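Local coordinates for protein Hcp1 family type VI secretion system effector (PDB 5XHH) that probably assembles into stacked hexameric rings that form the inner tube of the type VI secretion system, and is classed among the effectors of that system, at residues A[70-73]-A[78-81]; A[23-28]-A[61-66]; A[5-10]-A[54-59]. All blocks are in the same frame, centred on the assembly; numbering follows the deposited sequence.

Interaction 1 (A[70-73]-A[78-81]); sequences FKYC and HIPQ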
ATOM      1  N   PHE A  70      -8.788 -10.271   4.354  1.00 23.98           N
ATOM      2  CA  PHE A  70      -9.528 -10.640   5.560  1.00 23.28           C
ATOM      3  C   PHE A  70      -8.786 -11.692   6.385  1.00 24.23           C
ATOM      4  O   PHE A  70      -8.599 -11.539   7.600  1.00 26.43           O
ATOM      5  CB  PHE A  70     -10.916 -11.152   5.160  1.00 21.75           C
ATOM      6  CG  PHE A  70     -11.710 -11.717   6.305  1.00 24.58           C
ATOM      7  CD1 PHE A  70     -12.463 -10.885   7.118  1.00 22.43           C
ATOM      8  CD2 PHE A  70     -11.707 -13.083   6.565  1.00 24.86           C
ATOM      9  CE1 PHE A  70     -13.194 -11.405   8.179  1.00 27.02           C
ATOM     10  CE2 PHE A  70     -12.434 -13.610   7.629  1.00 25.76           C
ATOM     11  CZ  PHE A  70     -13.179 -12.772   8.433  1.00 23.96           C
ATOM     12  N   LYS A  71      -8.365 -12.778   5.740  1.00 24.60           N
ATOM     13  CA  LYS A  71      -7.717 -13.873   6.456  1.00 26.01           C
ATOM     14  C   LYS A  71      -6.429 -13.419   7.149  1.00 26.91           C
ATOM     15  O   LYS A  71      -6.215 -13.709   8.330  1.00 28.20           O
ATOM     16  CB  LYS A  71      -7.445 -15.016   5.483  1.00 30.24           C
ATOM     17  CG  LYS A  71      -6.255 -15.889   5.828  1.00 33.87           C
ATOM     18  CD  LYS A  71      -6.418 -17.210   5.137  1.00 38.27           C
ATOM     19  CE  LYS A  71      -5.081 -17.744   4.757  1.00 47.31           C
ATOM     20  NZ  LYS A  71      -4.558 -16.904   3.637  1.00 51.80           N
ATOM     21  N   TYR A  72      -5.563 -12.677   6.433  1.00 27.74           N
ATOM     22  CA  TYR A  72      -4.336 -12.163   7.045  1.00 27.28           C
ATOM     23  C   TYR A  72      -4.641 -11.209   8.185  1.00 27.48           C
ATOM     24  O   TYR A  72      -3.901 -11.158   9.171  1.00 25.67           O
ATOM     25  CB  TYR A  72      -3.475 -11.441   6.017  1.00 26.83           C
ATOM     26  CG  TYR A  72      -2.509 -12.302   5.253  1.00 28.86           C
ATOM     27  CD1 TYR A  72      -2.952 -13.305   4.394  1.00 29.89           C
ATOM     28  CD2 TYR A  72      -1.141 -12.084   5.359  1.00 28.34           C
ATOM     29  CE1 TYR A  72      -2.045 -14.071   3.677  1.00 32.12           C
ATOM     30  CE2 TYR A  72      -0.240 -12.837   4.644  1.00 28.38           C
ATOM     31  CZ  TYR A  72      -0.695 -13.826   3.809  1.00 26.49           C
ATOM     32  OH  TYR A  72       0.201 -14.573   3.093  1.00 35.44           O
ATOM     33  N   CYS A  73      -5.714 -10.421   8.054  1.00 27.65           N
ATOM     34  CA  CYS A  73      -6.063  -9.481   9.111  1.00 23.59           C
ATOM     35  C   CYS A  73      -6.463 -10.224  10.377  1.00 28.08           C
ATOM     36  O   CYS A  73      -6.039  -9.870  11.483  1.00 24.89           O
ATOM     37  CB  CYS A  73      -7.194  -8.567   8.645  1.00 24.06           C
ATOM     38  SG  CYS A  73      -7.626  -7.260   9.832  1.00 28.46           S
ATOM     39  N   HIS A  78       2.453 -12.137   8.926  1.00 35.99           N
ATOM     40  CA  HIS A  78       3.406 -11.145   8.450  1.00 33.19           C
ATOM     41  C   HIS A  78       3.537 -11.234   6.934  1.00 33.07           C
ATOM     42  O   HIS A  78       3.511 -12.323   6.356  1.00 35.58           O
ATOM     43  CB  HIS A  78       4.745 -11.373   9.173  1.00 37.80           C
ATOM     44  CG  HIS A  78       5.971 -10.958   8.415  1.00 38.01           C
ATOM     45  ND1 HIS A  78       6.601  -9.746   8.617  1.00 38.85           N
ATOM     46  CD2 HIS A  78       6.737 -11.631   7.522  1.00 37.83           C
ATOM     47  CE1 HIS A  78       7.672  -9.673   7.846  1.00 34.14           C
ATOM     48  NE2 HIS A  78       7.776 -10.804   7.171  1.00 35.72           N
ATOM     49  N   ILE A  79       3.616 -10.078   6.289  1.00 29.46           N
ATOM     50  CA  ILE A  79       3.801  -9.960   4.847  1.00 30.59           C
ATOM     51  C   ILE A  79       5.217  -9.444   4.601  1.00 26.63           C
ATOM     52  O   ILE A  79       5.539  -8.337   5.047  1.00 30.39           O
ATOM     53  CB  ILE A  79       2.778  -9.009   4.219  1.00 27.48           C
ATOM     54  CG1 ILE A  79       1.357  -9.505   4.458  1.00 28.54           C
ATOM     55  CG2 ILE A  79       3.077  -8.839   2.746  1.00 25.90           C
ATOM     56  CD1 ILE A  79       0.306  -8.458   4.142  1.00 30.26           C
ATOM     57  N   PRO A  80       6.089 -10.208   3.931  1.00 28.13           N
ATOM     58  CA  PRO A  80       7.466  -9.707   3.696  1.00 29.33           C
ATOM     59  C   PRO A  80       7.525  -8.383   2.948  1.00 27.40           C
ATOM     60  O   PRO A  80       8.165  -7.445   3.431  1.00 26.68           O
ATOM     61  CB  PRO A  80       8.122 -10.855   2.908  1.00 30.04           C
ATOM     62  CG  PRO A  80       7.402 -12.096   3.428  1.00 31.13           C
ATOM     63  CD  PRO A  80       5.963 -11.650   3.649  1.00 29.46           C
ATOM     64  N   GLN A  81       6.865  -8.254   1.798  1.00 27.85           N
ATOM     65  CA  GLN A  81       6.922  -6.976   1.100  1.00 28.42           C
ATOM     66  C   GLN A  81       5.656  -6.743   0.283  1.00 28.79           C
ATOM     67  O   GLN A  81       4.856  -7.656   0.043  1.00 26.28           O
ATOM     68  CB  GLN A  81       8.180  -6.865   0.211  1.00 30.48           C
ATOM     69  CG  GLN A  81       8.065  -7.462  -1.165  1.00 35.49           C
ATOM     70  CD  GLN A  81       9.165  -7.001  -2.130  1.00 33.77           C
ATOM     71  OE1 GLN A  81       9.038  -7.190  -3.328  1.00 36.48           O
ATOM     72  NE2 GLN A  81      10.243  -6.411  -1.608  1.00 33.07           N
TER
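Tyr-72 and Ile-79 meet where the helix 66-75 of the Hcp beta-barrel fold hands the chain on to strand 79-88, so this is a short helix-to-strand connection held by one aromatic-aliphatic pair. Tyr-72 leans from the helix toward the strand, and its CE2 lies 3.7 Å from Ile-79 CG1. The neighbouring ring atom Tyr-72 CD2 is equally near, 3.7 Å from the same Ile-79 CG1, which places the methylene against the CD2-CE2 bond rather than against one carbon. The approach is oblique, neither over the ring face nor squarely at its edge. In Ile-79, CG1 stands anti to the carbonyl carbon and beside the backbone N (chi1 -60°), and the outer part of the side chain is thereby swung nearer to the helix than CB alone would be; CD1 follows extended and reaches within 4.1 Å of Tyr-72 CD2. His-78 contributes backbone alone, since its side chain starts out away from the helix, and its ND1 makes a weak hydrogen bond with Asp-103. Both apolar partners also rest on Val-106 of strand 104-113, and Tyr-72 additionally touches Ile-12, so the pair is buried in a cluster that joins helix, strand and the second sheet. The phenol oxygen of Tyr-72 has a weak hydrogen bond with Lys-77, within the four residues that link the segments. No hydrogen bond crosses between 70-73 and 78-81: the carbonyl oxygen His-78 O sits at the ring's edge, near its plane, 4.2 Å from Tyr-72 CE2.

Interaction 2 (A[23-28]-A[61-66]); sequences NEIEVL and YIDRAS
The backbones of 23-28 and 61-66 come closest at two places, with CA atoms 7.1 Å apart at Ile-25 and Ala-65 and 7.6 Å apart at Leu-28 and Tyr-61, and no direct hydrogen bond joins them. At the second place Leu-28 lies across the Tyr-61 ring at about a right angle. Its CD1 forms a CH-pi contact over the centre of one face, 4.0 Å from the centroid of the Tyr-61 ring and 4° off the normal, while Leu-28 CD2 reaches 3.5 Å from Tyr-61 CE2. The leucine CG sits anti to the carbonyl carbon (chi1 -60°), which turns the fork toward Tyr-61, and both methyls are used, one over the middle of the ring and the other toward its CE2 side. At the first place Ile-25 CD1 packs on Ala-65 CB at 3.6 Å, and the isoleucine's CG2 branch lies beside the carboxylate of Asp-63. Water carries the polar links between the segments: one molecule donates to Glu-26 O and accepts from Tyr-61 N, and another donates to Asp-63 OD2 while making a long, weak bond with Glu-26 N. Asp-63 OD2 also pairs with His-60 ND1. The other oxygen, Asp-63 OD1, accepts from Ala-65 N at 2.9 Å, the donor coming from above the carboxylate plane. In return Asp-63 N donates to Ser-66 OG at 3.2 Å in a nearly straight bond (166°), and Ser-66 OG is also bonded to Glu-123. A type I turn from Asp-63 to Ser-66 completes the geometry: a capping box, here at the entrance to helix 66-75 and set against strand 25-26, the outermost of its sheet within this chain.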
ATOM      1  N   ASN A  23      -2.234 -10.262 -11.975  1.00 29.69           N
ATOM      2  CA  ASN A  23      -2.601 -10.787 -10.659  1.00 31.06           C
ATOM      3  C   ASN A  23      -2.129  -9.900  -9.505  1.00 29.45           C
ATOM      4  O   ASN A  23      -1.983 -10.365  -8.372  1.00 26.57           O
ATOM      5  CB  ASN A  23      -2.093 -12.215 -10.493  1.00 33.95           C
ATOM      6  CG  ASN A  23      -2.605 -13.110 -11.590  1.00 36.78           C
ATOM      7  OD1 ASN A  23      -3.811 -13.317 -11.717  1.00 45.61           O
ATOM      8  ND2 ASN A  23      -1.706 -13.595 -12.422  1.00 42.40           N
ATOM      9  N   GLU A  24      -1.904  -8.625  -9.769  1.00 28.24           N
ATOM     10  CA  GLU A  24      -1.758  -7.646  -8.703  1.00 30.19           C
ATOM     11  C   GLU A  24      -3.102  -6.983  -8.454  1.00 28.03           C
ATOM     12  O   GLU A  24      -4.061  -7.177  -9.204  1.00 29.62           O
ATOM     13  CB  GLU A  24      -0.683  -6.623  -9.061  1.00 27.25           C
ATOM     14  CG  GLU A  24       0.648  -7.292  -9.301  1.00 28.39           C
ATOM     15  CD  GLU A  24       1.765  -6.316  -9.631  1.00 30.91           C
ATOM     16  OE1 GLU A  24       2.826  -6.785 -10.091  1.00 32.54           O
ATOM     17  OE2 GLU A  24       1.589  -5.097  -9.444  1.00 26.85           O
ATOM     18  N   ILE A  25      -3.179  -6.214  -7.372  1.00 28.22           N
ATOM     19  CA  ILE A  25      -4.410  -5.519  -7.011  1.00 25.44           C
ATOM     20  C   ILE A  25      -4.465  -4.178  -7.724  1.00 27.45           C
ATOM     21  O   ILE A  25      -3.530  -3.371  -7.627  1.00 25.66           O
ATOM     22  CB  ILE A  25      -4.506  -5.308  -5.497  1.00 25.38           C
ATOM     23  CG1 ILE A  25      -4.539  -6.634  -4.766  1.00 27.29           C
ATOM     24  CG2 ILE A  25      -5.754  -4.489  -5.171  1.00 25.96           C
ATOM     25  CD1 ILE A  25      -4.192  -6.490  -3.288  1.00 22.25           C
ATOM     26  N   GLU A  26      -5.581  -3.918  -8.396  1.00 25.13           N
ATOM     27  CA  GLU A  26      -5.805  -2.620  -9.014  1.00 25.56           C
ATOM     28  C   GLU A  26      -6.379  -1.677  -7.961  1.00 27.31           C
ATOM     29  O   GLU A  26      -7.422  -1.958  -7.361  1.00 26.20           O
ATOM     30  CB  GLU A  26      -6.732  -2.757 -10.221  1.00 29.56           C
ATOM     31  CG  GLU A  26      -6.090  -3.550 -11.370  1.00 28.62           C
ATOM     32  CD  GLU A  26      -6.937  -3.588 -12.629  1.00 34.34           C
ATOM     33  OE1 GLU A  26      -8.067  -3.064 -12.605  1.00 39.31           O
ATOM     34  OE2 GLU A  26      -6.469  -4.136 -13.648  1.00 39.32           O
ATOM     35  N   VAL A  27      -5.693  -0.567  -7.731  1.00 26.28           N
ATOM     36  CA  VAL A  27      -5.980   0.311  -6.609  1.00 24.86           C
ATOM     37  C   VAL A  27      -6.740   1.526  -7.105  1.00 21.89           C
ATOM     38  O   VAL A  27      -6.327   2.171  -8.072  1.00 25.96           O
ATOM     39  CB  VAL A  27      -4.684   0.729  -5.899  1.00 25.51           C
ATOM     40  CG1 VAL A  27      -4.943   1.919  -4.966  1.00 21.50           C
ATOM     41  CG2 VAL A  27      -4.093  -0.459  -5.155  1.00 21.31           C
ATOM     42  N   LEU A  28      -7.832   1.856  -6.423  1.00 22.87           N
ATOM     43  CA  LEU A  28      -8.596   3.056  -6.744  1.00 24.58           C
ATOM     44  C   LEU A  28      -7.947   4.319  -6.174  1.00 24.23           C
ATOM     45  O   LEU A  28      -7.897   5.342  -6.857  1.00 26.52           O
ATOM     46  CB  LEU A  28     -10.032   2.907  -6.239  1.00 24.31           C
ATOM     47  CG  LEU A  28     -10.781   1.702  -6.848  1.00 24.46           C
ATOM     48  CD1 LEU A  28     -11.979   1.335  -6.021  1.00 21.24           C
ATOM     49  CD2 LEU A  28     -11.180   1.987  -8.316  1.00 24.57           C
ATOM     50  N   TYR A  61     -11.788  -2.215  -5.565  1.00 25.03           N
ATOM     51  CA  TYR A  61     -13.018  -2.980  -5.721  1.00 26.64           C
ATOM     52  C   TYR A  61     -12.858  -4.313  -5.012  1.00 25.49           C
ATOM     53  O   TYR A  61     -11.761  -4.869  -4.955  1.00 25.59           O
ATOM     54  CB  TYR A  61     -13.351  -3.198  -7.202  1.00 27.80           C
ATOM     55  CG  TYR A  61     -13.780  -1.936  -7.902  1.00 27.76           C
ATOM     56  CD1 TYR A  61     -14.858  -1.208  -7.435  1.00 29.39           C
ATOM     57  CD2 TYR A  61     -13.111  -1.474  -9.024  1.00 29.43           C
ATOM     58  CE1 TYR A  61     -15.252  -0.049  -8.050  1.00 33.31           C
ATOM     59  CE2 TYR A  61     -13.505  -0.300  -9.663  1.00 29.89           C
ATOM     60  CZ  TYR A  61     -14.576   0.403  -9.161  1.00 34.87           C
ATOM     61  OH  TYR A  61     -15.000   1.564  -9.756  1.00 34.89           O
ATOM     62  N   ILE A  62     -13.942  -4.813  -4.422  1.00 23.74           N
ATOM     63  CA  ILE A  62     -13.852  -6.130  -3.801  1.00 25.83           C
ATOM     64  C   ILE A  62     -13.478  -7.128  -4.878  1.00 25.73           C
ATOM     65  O   ILE A  62     -14.074  -7.149  -5.960  1.00 30.00           O
ATOM     66  CB  ILE A  62     -15.163  -6.498  -3.093  1.00 26.98           C
ATOM     67  CG1 ILE A  62     -15.405  -5.537  -1.925  1.00 22.93           C
ATOM     68  CG2 ILE A  62     -15.101  -7.967  -2.620  1.00 24.26           C
ATOM     69  CD1 ILE A  62     -16.731  -5.719  -1.210  1.00 23.74           C
ATOM     70  N   ASP A  63     -12.438  -7.910  -4.625  1.00 25.73           N
ATOM     71  CA  ASP A  63     -11.861  -8.698  -5.708  1.00 27.78           C
ATOM     72  C   ASP A  63     -11.197  -9.932  -5.113  1.00 28.98           C
ATOM     73  O   ASP A  63     -11.400 -10.248  -3.937  1.00 26.42           O
ATOM     74  CB  ASP A  63     -10.901  -7.834  -6.550  1.00 26.84           C
ATOM     75  CG  ASP A  63      -9.728  -7.274  -5.741  1.00 26.02           C
ATOM     76  OD1 ASP A  63      -9.371  -7.858  -4.697  1.00 22.56           O
ATOM     77  OD2 ASP A  63      -9.155  -6.242  -6.173  1.00 27.95           O
ATOM     78  N   ARG A  64     -10.371 -10.612  -5.923  1.00 29.20           N
ATOM     79  CA  ARG A  64      -9.769 -11.873  -5.503  1.00 30.98           C
ATOM     80  C   ARG A  64      -8.910 -11.720  -4.247  1.00 29.57           C
ATOM     81  O   ARG A  64      -8.736 -12.685  -3.499  1.00 27.51           O
ATOM     82  CB  ARG A  64      -8.933 -12.466  -6.649  1.00 35.98           C
ATOM     83  CG  ARG A  64      -8.120 -13.704  -6.258  1.00 43.37           C
ATOM     84  CD  ARG A  64      -6.998 -14.018  -7.243  1.00 45.16           C
ATOM     85  NE  ARG A  64      -7.453 -14.838  -8.360  1.00 55.53           N
ATOM     86  CZ  ARG A  64      -7.464 -16.170  -8.360  1.00 58.73           C
ATOM     87  NH1 ARG A  64      -7.047 -16.845  -7.298  1.00 58.35           N
ATOM     88  NH2 ARG A  64      -7.894 -16.833  -9.425  1.00 60.50           N
ATOM     89  N   ALA A  65      -8.362 -10.529  -3.993  1.00 29.48           N
ATOM     90  CA  ALA A  65      -7.520 -10.361  -2.811  1.00 26.42           C
ATOM     91  C   ALA A  65      -8.330 -10.278  -1.526  1.00 25.44           C
ATOM     92  O   ALA A  65      -7.799 -10.569  -0.449  1.00 23.75           O
ATOM     93  CB  ALA A  65      -6.653  -9.104  -2.946  1.00 26.06           C
ATOM     94  N   SER A  66      -9.611  -9.914  -1.630  1.00 25.25           N
ATOM     95  CA  SER A  66     -10.384  -9.570  -0.441  1.00 23.54           C
ATOM     96  C   SER A  66     -10.458 -10.692   0.585  1.00 24.25           C
ATOM     97  O   SER A  66     -10.167 -10.430   1.765  1.00 26.78           O
ATOM     98  CB  SER A  66     -11.770  -9.087  -0.878  1.00 25.91           C
ATOM     99  OG  SER A  66     -11.667  -7.857  -1.555  1.00 25.45           O
TER
HETATM  100  O   HOH W   1     -10.025  -2.095  -7.800  1.00 27.61           O
HETATM  101  O   HOH W   2      -7.456  -6.768  -8.202  1.00 35.77           O

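Interaction 3 (A[5-10]-A[54-59]); sequences IFLKID and TNLDFD
Leu-7 and Phe-58 carry the contact through a CH-pi interaction. Leu-7 CD2 stands over one face of the phenyl ring, 3.8 Å from the centroid of Phe-58 and 20° off the normal, displaced toward the rim, so that the closest ring carbon is Phe-58 CE2, at 3.5 Å from Leu-7 CD2. The side chains cross at about a right angle. CG of Leu-7 stands anti to the backbone N (chi1 -178°), and the bend at chi2 (56°) sets the CD2 branch over the ring; both side chains start out toward the opposing strand. Apolar packing between aliphatic groups is looser: Leu-7 CD2 also approaches Leu-56 CD2, at 4.5 Å, and the same methyl thus serves both residues of strand 51-61 that face it. These strands lie in different sheets of the Hcp beta-barrel, and the contact is a buried sheet-to-sheet one in the barrel core; its centre lies about 2 Å from the centre of the chain. Further apolar neighbours continue that core: Leu-7 touches Leu-84 of strand 79-88, Phe-58 rests on Val-125 and Leu-127, and Leu-56 on Trp-32. No hydrogen bond joins the two segments. The acidic residues that alternate with Leu-56 and Phe-58 find their polar partners elsewhere: Asp-57 forms a salt bridge with Arg-31 and Asp-59 one with Arg-122.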
ATOM      1  N   ILE A   5      -2.846   2.280 -10.980  1.00 28.08           N
ATOM      2  CA  ILE A   5      -2.202   2.049  -9.693  1.00 21.69           C
ATOM      3  C   ILE A   5      -2.266   0.555  -9.418  1.00 25.95           C
ATOM      4  O   ILE A   5      -3.349  -0.037  -9.465  1.00 29.05           O
ATOM      5  CB  ILE A   5      -2.893   2.831  -8.553  1.00 23.52           C
ATOM      6  CG1 ILE A   5      -3.095   4.312  -8.937  1.00 24.13           C
ATOM      7  CG2 ILE A   5      -2.080   2.726  -7.273  1.00 20.16           C
ATOM      8  CD1 ILE A   5      -4.057   5.082  -8.020  1.00 22.25           C
ATOM      9  N   PHE A   6      -1.121  -0.051  -9.124  1.00 21.99           N
ATOM     10  CA  PHE A   6      -1.037  -1.480  -8.867  1.00 25.46           C
ATOM     11  C   PHE A   6      -0.402  -1.716  -7.507  1.00 26.99           C
ATOM     12  O   PHE A   6       0.529  -1.002  -7.114  1.00 28.54           O
ATOM     13  CB  PHE A   6      -0.223  -2.195  -9.959  1.00 24.52           C
ATOM     14  CG  PHE A   6      -0.783  -2.007 -11.332  1.00 26.38           C
ATOM     15  CD1 PHE A   6      -1.875  -2.732 -11.743  1.00 25.06           C
ATOM     16  CD2 PHE A   6      -0.226  -1.083 -12.208  1.00 30.10           C
ATOM     17  CE1 PHE A   6      -2.401  -2.557 -13.010  1.00 29.31           C
ATOM     18  CE2 PHE A   6      -0.745  -0.899 -13.475  1.00 27.32           C
ATOM     19  CZ  PHE A   6      -1.830  -1.646 -13.878  1.00 32.22           C
ATOM     20  N   LEU A   7      -0.918  -2.707  -6.785  1.00 21.43           N
ATOM     21  CA  LEU A   7      -0.371  -3.097  -5.496  1.00 22.19           C
ATOM     22  C   LEU A   7      -0.093  -4.590  -5.521  1.00 24.47           C
ATOM     23  O   LEU A   7      -1.015  -5.398  -5.644  1.00 25.83           O
ATOM     24  CB  LEU A   7      -1.309  -2.739  -4.346  1.00 23.10           C
ATOM     25  CG  LEU A   7      -0.747  -3.083  -2.966  1.00 26.78           C
ATOM     26  CD1 LEU A   7       0.606  -2.415  -2.763  1.00 25.56           C
ATOM     27  CD2 LEU A   7      -1.716  -2.677  -1.854  1.00 25.32           C
ATOM     28  N   LYS A   8       1.180  -4.942  -5.418  1.00 26.37           N
ATOM     29  CA  LYS A   8       1.634  -6.320  -5.391  1.00 27.86           C
ATOM     30  C   LYS A   8       1.903  -6.689  -3.939  1.00 25.88           C
ATOM     31  O   LYS A   8       2.817  -6.145  -3.318  1.00 28.65           O
ATOM     32  CB  LYS A   8       2.890  -6.475  -6.244  1.00 27.58           C
ATOM     33  CG  LYS A   8       3.458  -7.894  -6.248  1.00 31.56           C
ATOM     34  CD  LYS A   8       4.917  -7.914  -6.675  1.00 30.27           C
ATOM     35  CE  LYS A   8       5.389  -9.347  -6.907  1.00 35.70           C
ATOM     36  NZ  LYS A   8       6.860  -9.439  -6.907  1.00 33.10           N
ATOM     37  N   ILE A   9       1.121  -7.617  -3.396  1.00 24.30           N
ATOM     38  CA  ILE A   9       1.275  -8.063  -2.021  1.00 25.97           C
ATOM     39  C   ILE A   9       1.730  -9.517  -2.019  1.00 27.57           C
ATOM     40  O   ILE A   9       1.065 -10.378  -2.604  1.00 26.95           O
ATOM     41  CB  ILE A   9      -0.031  -7.906  -1.226  1.00 27.68           C
ATOM     42  CG1 ILE A   9      -0.516  -6.452  -1.259  1.00 27.26           C
ATOM     43  CG2 ILE A   9       0.188  -8.362   0.212  1.00 24.74           C
ATOM     44  CD1 ILE A   9      -1.828  -6.248  -0.536  1.00 27.73           C
ATOM     45  N   ASP A  10       2.855  -9.790  -1.354  1.00 28.61           N
ATOM     46  CA  ASP A  10       3.331 -11.167  -1.231  1.00 25.99           C
ATOM     47  C   ASP A  10       2.235 -12.046  -0.639  1.00 30.75           C
ATOM     48  O   ASP A  10       1.643 -11.712   0.390  1.00 31.84           O
ATOM     49  CB  ASP A  10       4.577 -11.235  -0.349  1.00 29.85           C
ATOM     50  CG  ASP A  10       5.832 -10.751  -1.043  1.00 29.58           C
ATOM     51  OD1 ASP A  10       5.808 -10.526  -2.267  1.00 34.02           O
ATOM     52  OD2 ASP A  10       6.864 -10.631  -0.354  1.00 37.05           O
ATOM     53  N   THR A  54       2.128   6.558   9.347  1.00 31.06           N
ATOM     54  CA  THR A  54       0.804   5.952   9.403  1.00 25.36           C
ATOM     55  C   THR A  54       0.807   4.592   8.709  1.00 25.60           C
ATOM     56  O   THR A  54       1.803   4.154   8.130  1.00 26.79           O
ATOM     57  CB  THR A  54      -0.240   6.821   8.707  1.00 26.80           C
ATOM     58  OG1 THR A  54       0.047   6.857   7.300  1.00 28.81           O
ATOM     59  CG2 THR A  54      -0.254   8.223   9.267  1.00 29.84           C
ATOM     60  N   ASN A  55      -0.341   3.924   8.742  1.00 26.90           N
ATOM     61  CA  ASN A  55      -0.552   2.798   7.843  1.00 25.88           C
ATOM     62  C   ASN A  55      -0.692   3.279   6.395  1.00 24.24           C
ATOM     63  O   ASN A  55      -0.983   4.440   6.114  1.00 21.78           O
ATOM     64  CB  ASN A  55      -1.801   2.015   8.252  1.00 24.31           C
ATOM     65  CG  ASN A  55      -1.656   1.374   9.620  1.00 26.52           C
ATOM     66  OD1 ASN A  55      -0.545   1.151  10.076  1.00 26.59           O
ATOM     67  ND2 ASN A  55      -2.780   1.087  10.282  1.00 27.55           N
ATOM     68  N   LEU A  56      -0.454   2.369   5.468  1.00 23.35           N
ATOM     69  CA  LEU A  56      -0.927   2.557   4.108  1.00 22.30           C
ATOM     70  C   LEU A  56      -2.434   2.320   4.071  1.00 24.42           C
ATOM     71  O   LEU A  56      -2.899   1.224   4.398  1.00 22.50           O
ATOM     72  CB  LEU A  56      -0.212   1.593   3.165  1.00 22.99           C
ATOM     73  CG  LEU A  56      -0.773   1.615   1.737  1.00 23.59           C
ATOM     74  CD1 LEU A  56      -0.537   2.984   1.044  1.00 22.03           C
ATOM     75  CD2 LEU A  56      -0.173   0.494   0.931  1.00 23.73           C
ATOM     76  N   ASP A  57      -3.198   3.348   3.696  1.00 23.51           N
ATOM     77  CA  ASP A  57      -4.635   3.217   3.470  1.00 22.84           C
ATOM     78  C   ASP A  57      -4.867   3.143   1.963  1.00 24.64           C
ATOM     79  O   ASP A  57      -4.414   4.019   1.226  1.00 23.05           O
ATOM     80  CB  ASP A  57      -5.380   4.401   4.104  1.00 24.22           C
ATOM     81  CG  ASP A  57      -6.911   4.367   3.872  1.00 28.62           C
ATOM     82  OD1 ASP A  57      -7.372   4.207   2.725  1.00 32.87           O
ATOM     83  OD2 ASP A  57      -7.662   4.533   4.851  1.00 31.78           O
ATOM     84  N   PHE A  58      -5.557   2.103   1.493  1.00 23.52           N
ATOM     85  CA  PHE A  58      -5.889   2.048   0.075  1.00 23.01           C
ATOM     86  C   PHE A  58      -7.309   1.534  -0.117  1.00 23.40           C
ATOM     87  O   PHE A  58      -7.891   0.912   0.771  1.00 23.38           O
ATOM     88  CB  PHE A  58      -4.873   1.216  -0.735  1.00 21.09           C
ATOM     89  CG  PHE A  58      -4.980  -0.278  -0.559  1.00 21.29           C
ATOM     90  CD1 PHE A  58      -5.788  -1.031  -1.397  1.00 23.97           C
ATOM     91  CD2 PHE A  58      -4.226  -0.932   0.386  1.00 23.35           C
ATOM     92  CE1 PHE A  58      -5.885  -2.411  -1.250  1.00 24.66           C
ATOM     93  CE2 PHE A  58      -4.303  -2.317   0.532  1.00 24.05           C
ATOM     94  CZ  PHE A  58      -5.130  -3.052  -0.294  1.00 24.50           C
ATOM     95  N   ASP A  59      -7.856   1.817  -1.296  1.00 21.01           N
ATOM     96  CA  ASP A  59      -9.208   1.416  -1.687  1.00 25.98           C
ATOM     97  C   ASP A  59      -9.110   0.533  -2.927  1.00 26.81           C
ATOM     98  O   ASP A  59      -8.302   0.804  -3.829  1.00 22.51           O
ATOM     99  CB  ASP A  59     -10.079   2.663  -1.984  1.00 26.15           C
ATOM    100  CG  ASP A  59     -11.578   2.351  -2.099  1.00 30.95           C
ATOM    101  OD1 ASP A  59     -12.052   1.256  -1.698  1.00 31.19           O
ATOM    102  OD2 ASP A  59     -12.300   3.234  -2.605  1.00 34.29           O
TER

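All three contacts lie in one Hcp barrel domain, with centres about 10 Å apart for interactions 2 and 3, about 12 Å for 1 and 3, and about 15 Å for 1 and 2. Strands 25-26, 3-9 and 79-88 are successive neighbours in one antiparallel sheet, so each contact has a segment in it. Interactions 2 and 3 alternate along the chain and are joined by a backbone hydrogen bond between Ile-25 and Leu-7 and a probable one from Leu-28 N to Asp-59 O; interaction 1 follows both. One continuous run of chain passes from strand 51-61 in the core through the turn of interaction 2 into helix 66-75 and on to strand 79-88.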